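PDB 1XOC: oligopeptide-binding protein appA from Bacillus subtilis, which binds oligopeptides outside the cell membrane as the probably lipid-anchored receptor of an ABC permease that serves sporulation and genetic competence. Local coordinates for residues F253-I258 with M495-E500. Numbering follows the deposited sequence.
Sequences FNNLKI and MPENLE
K257 reaches into the type I turn P496 to L499 and ends on two backbone carbonyls: its NZ donates hydrogen bonds to E497 O and L499 O, each 2.8 Å long. The donor comes from above the carbonyl plane of E497 but is tilted only 26° from that of L499. CG of K257 lies between the backbone N and the carbonyl carbon (chi1 58°), and the chain then runs extended, laying the ammonium against this turn, which L499 N closes on P496 O. The carboxylate of E500 is nearby, OE1 4.2 Å from NZ, too far for a salt bridge but probably favourable to the positive charge. A methionine in place of K257 would probably leave the carbonyls of E497 and L499 without this shared donor and the turn less firmly tied to the strand.

In the backbone, K257 and M495 form an antiparallel hydrogen-bonded pair, K257 N to M495 O and M495 N to K257 O, both 2.9 Å. Here the start of strand 256-262 joins the end of strand 483-496 in the large mixed sheet. Past the non-hydrogen-bonded pair L256 with P496, E497 N bonds N255 O at 3.0 Å, at the end of the type II turn F253 to L256.

On the K257 side of the sheet, its CG packs 3.7 Å from CG of M495, whose side chain also touches F239 and Y502. L256 brings CD2 to 3.3 Å from M495 O, and L256 also touches L232 of helix 225-234. At the outer edge, the aliphatic part of E497 lies along the backbone of N255.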
ATOM      1  N   PHE A 253     -18.671  -9.012 -21.128  1.00 33.83           N
ATOM      2  CA  PHE A 253     -19.707  -8.135 -20.572  1.00 34.50           C
ATOM      3  C   PHE A 253     -19.927  -6.950 -21.488  1.00 35.27           C
ATOM      4  O   PHE A 253     -19.006  -6.467 -22.149  1.00 35.91           O
ATOM      5  CB  PHE A 253     -19.323  -7.576 -19.199  1.00 33.09           C
ATOM      6  CG  PHE A 253     -19.250  -8.596 -18.094  1.00 32.55           C
ATOM      7  CD1 PHE A 253     -19.744  -9.878 -18.240  1.00 32.03           C
ATOM      8  CD2 PHE A 253     -18.685  -8.239 -16.877  1.00 30.07           C
ATOM      9  CE1 PHE A 253     -19.665 -10.802 -17.198  1.00 32.22           C
ATOM     10  CE2 PHE A 253     -18.604  -9.148 -15.826  1.00 30.77           C
ATOM     11  CZ  PHE A 253     -19.084 -10.427 -15.986  1.00 31.84           C
ATOM     12  N   ASN A 254     -21.149  -6.437 -21.475  1.00 36.53           N
ATOM     13  CA  ASN A 254     -21.494  -5.354 -22.380  1.00 36.83           C
ATOM     14  C   ASN A 254     -20.944  -4.028 -21.891  1.00 36.37           C
ATOM     15  O   ASN A 254     -20.901  -3.759 -20.682  1.00 37.10           O
ATOM     16  CB  ASN A 254     -23.005  -5.240 -22.554  1.00 37.77           C
ATOM     17  CG  ASN A 254     -23.623  -6.503 -23.145  1.00 40.36           C
ATOM     18  OD1 ASN A 254     -24.479  -7.125 -22.520  1.00 45.92           O
ATOM     19  ND2 ASN A 254     -23.177  -6.897 -24.337  1.00 41.56           N
ATOM     20  N   ASN A 255     -20.533  -3.215 -22.854  1.00 36.27           N
ATOM     21  CA  ASN A 255     -20.205  -1.818 -22.640  1.00 36.01           C
ATOM     22  C   ASN A 255     -18.888  -1.623 -21.863  1.00 35.08           C
ATOM     23  O   ASN A 255     -18.709  -0.594 -21.238  1.00 35.58           O
ATOM     24  CB  ASN A 255     -21.362  -1.080 -21.939  1.00 37.25           C
ATOM     25  CG  ASN A 255     -22.714  -1.185 -22.706  1.00 40.42           C
ATOM     26  OD1 ASN A 255     -23.749  -1.565 -22.132  1.00 44.88           O
ATOM     27  ND2 ASN A 255     -22.696  -0.843 -24.001  1.00 43.78           N
ATOM     28  N   LEU A 256     -17.976  -2.602 -21.922  1.00 34.13           N
ATOM     29  CA  LEU A 256     -16.724  -2.547 -21.131  1.00 33.33           C
ATOM     30  C   LEU A 256     -15.492  -2.956 -21.918  1.00 31.67           C
ATOM     31  O   LEU A 256     -15.575  -3.712 -22.869  1.00 32.86           O
ATOM     32  CB  LEU A 256     -16.818  -3.434 -19.873  1.00 33.91           C
ATOM     33  CG  LEU A 256     -17.857  -3.035 -18.804  1.00 36.22           C
ATOM     34  CD1 LEU A 256     -18.098  -4.175 -17.799  1.00 37.31           C
ATOM     35  CD2 LEU A 256     -17.479  -1.772 -18.069  1.00 37.59           C
ATOM     36  N   LYS A 257     -14.338  -2.440 -21.492  1.00 30.13           N
ATOM     37  CA  LYS A 257     -13.033  -2.846 -21.976  1.00 29.31           C
ATOM     38  C   LYS A 257     -12.133  -3.082 -20.759  1.00 28.36           C
ATOM     39  O   LYS A 257     -12.403  -2.560 -19.693  1.00 27.83           O
ATOM     40  CB  LYS A 257     -12.430  -1.792 -22.893  1.00 29.63           C
ATOM     41  CG  LYS A 257     -12.248  -0.392 -22.304  1.00 29.30           C
ATOM     42  CD  LYS A 257     -11.791   0.625 -23.397  1.00 30.00           C
ATOM     43  CE  LYS A 257     -11.711   2.068 -22.902  1.00 30.18           C
ATOM     44  NZ  LYS A 257     -11.866   3.090 -23.985  1.00 31.65           N
ATOM     45  N   ILE A 258     -11.078  -3.877 -20.929  1.00 28.45           N
ATOM     46  CA  ILE A 258     -10.208  -4.251 -19.809  1.00 28.08           C
ATOM     47  C   ILE A 258      -8.789  -3.919 -20.152  1.00 27.35           C
ATOM     48  O   ILE A 258      -8.316  -4.352 -21.189  1.00 27.51           O
ATOM     49  CB  ILE A 258     -10.331  -5.748 -19.477  1.00 28.46           C
ATOM     50  CG1 ILE A 258     -11.791  -6.114 -19.214  1.00 29.50           C
ATOM     51  CG2 ILE A 258      -9.487  -6.107 -18.258  1.00 28.53           C
ATOM     52  CD1 ILE A 258     -11.996  -7.576 -18.942  1.00 29.54           C
ATOM     53  N   MET A 495     -13.473  -1.123 -17.418  1.00 28.32           N
ATOM     54  CA  MET A 495     -13.953   0.255 -17.458  1.00 28.88           C
ATOM     55  C   MET A 495     -14.900   0.411 -18.647  1.00 28.37           C
ATOM     56  O   MET A 495     -14.913  -0.422 -19.539  1.00 28.69           O
ATOM     57  CB  MET A 495     -12.794   1.237 -17.592  1.00 28.78           C
ATOM     58  CG  MET A 495     -12.024   1.057 -18.869  1.00 28.56           C
ATOM     59  SD  MET A 495     -10.457   1.917 -18.802  1.00 30.42           S
ATOM     60  CE  MET A 495      -9.565   0.813 -17.754  1.00 28.04           C
ATOM     61  N   PRO A 496     -15.694   1.490 -18.656  1.00 28.92           N
ATOM     62  CA  PRO A 496     -16.599   1.662 -19.788  1.00 30.37           C
ATOM     63  C   PRO A 496     -15.862   1.719 -21.125  1.00 30.56           C
ATOM     64  O   PRO A 496     -14.783   2.307 -21.206  1.00 29.38           O
ATOM     65  CB  PRO A 496     -17.286   2.999 -19.475  1.00 30.26           C
ATOM     66  CG  PRO A 496     -17.197   3.125 -18.009  1.00 30.76           C
ATOM     67  CD  PRO A 496     -15.821   2.580 -17.701  1.00 29.25           C
ATOM     68  N   GLU A 497     -16.424   1.115 -22.168  1.00 31.16           N
ATOM     69  CA  GLU A 497     -15.694   1.032 -23.450  1.00 32.54           C
ATOM     70  C   GLU A 497     -15.473   2.424 -24.042  1.00 31.03           C
ATOM     71  O   GLU A 497     -14.511   2.636 -24.792  1.00 31.79           O
ATOM     72  CB  GLU A 497     -16.362   0.084 -24.444  1.00 33.57           C
ATOM     73  CG  GLU A 497     -17.699   0.514 -24.991  1.00 37.70           C
ATOM     74  CD  GLU A 497     -18.300  -0.551 -25.903  1.00 38.20           C
ATOM     75  OE1 GLU A 497     -19.486  -0.411 -26.290  1.00 47.62           O
ATOM     76  OE2 GLU A 497     -17.574  -1.529 -26.241  1.00 46.29           O
ATOM     77  N   ASN A 498     -16.327   3.376 -23.664  1.00 30.94           N
ATOM     78  CA  ASN A 498     -16.218   4.764 -24.122  1.00 30.63           C
ATOM     79  C   ASN A 498     -15.450   5.683 -23.178  1.00 30.52           C
ATOM     80  O   ASN A 498     -15.458   6.894 -23.351  1.00 30.69           O
ATOM     81  CB  ASN A 498     -17.617   5.350 -24.433  1.00 30.86           C
ATOM     82  CG  ASN A 498     -18.539   5.339 -23.238  1.00 32.46           C
ATOM     83  OD1 ASN A 498     -18.490   4.426 -22.426  1.00 34.70           O
ATOM     84  ND2 ASN A 498     -19.405   6.350 -23.125  1.00 33.72           N
ATOM     85  N   LEU A 499     -14.758   5.123 -22.180  1.00 29.57           N
ATOM     86  CA  LEU A 499     -13.949   5.937 -21.280  1.00 29.69           C
ATOM     87  C   LEU A 499     -12.679   6.349 -21.997  1.00 30.27           C
ATOM     88  O   LEU A 499     -11.931   5.471 -22.448  1.00 31.61           O
ATOM     89  CB  LEU A 499     -13.584   5.167 -20.003  1.00 29.84           C
ATOM     90  CG  LEU A 499     -12.964   6.044 -18.906  1.00 29.36           C
ATOM     91  CD1 LEU A 499     -14.032   6.864 -18.163  1.00 31.22           C
ATOM     92  CD2 LEU A 499     -12.170   5.205 -17.943  1.00 31.62           C
ATOM     93  N   GLU A 500     -12.426   7.654 -22.076  1.00 29.08           N
ATOM     94  CA  GLU A 500     -11.269   8.222 -22.762  1.00 29.72           C
ATOM     95  C   GLU A 500     -10.448   8.993 -21.746  1.00 29.44           C
ATOM     96  O   GLU A 500     -10.923   9.299 -20.647  1.00 30.00           O
ATOM     97  CB  GLU A 500     -11.727   9.153 -23.884  1.00 29.75           C
ATOM     98  CG  GLU A 500     -12.615   8.498 -24.914  1.00 32.74           C
ATOM     99  CD  GLU A 500     -11.920   7.378 -25.692  1.00 39.19           C
ATOM    100  OE1 GLU A 500     -12.631   6.495 -26.240  1.00 43.91           O
ATOM    101  OE2 GLU A 500     -10.672   7.377 -25.747  1.00 39.39           O
TER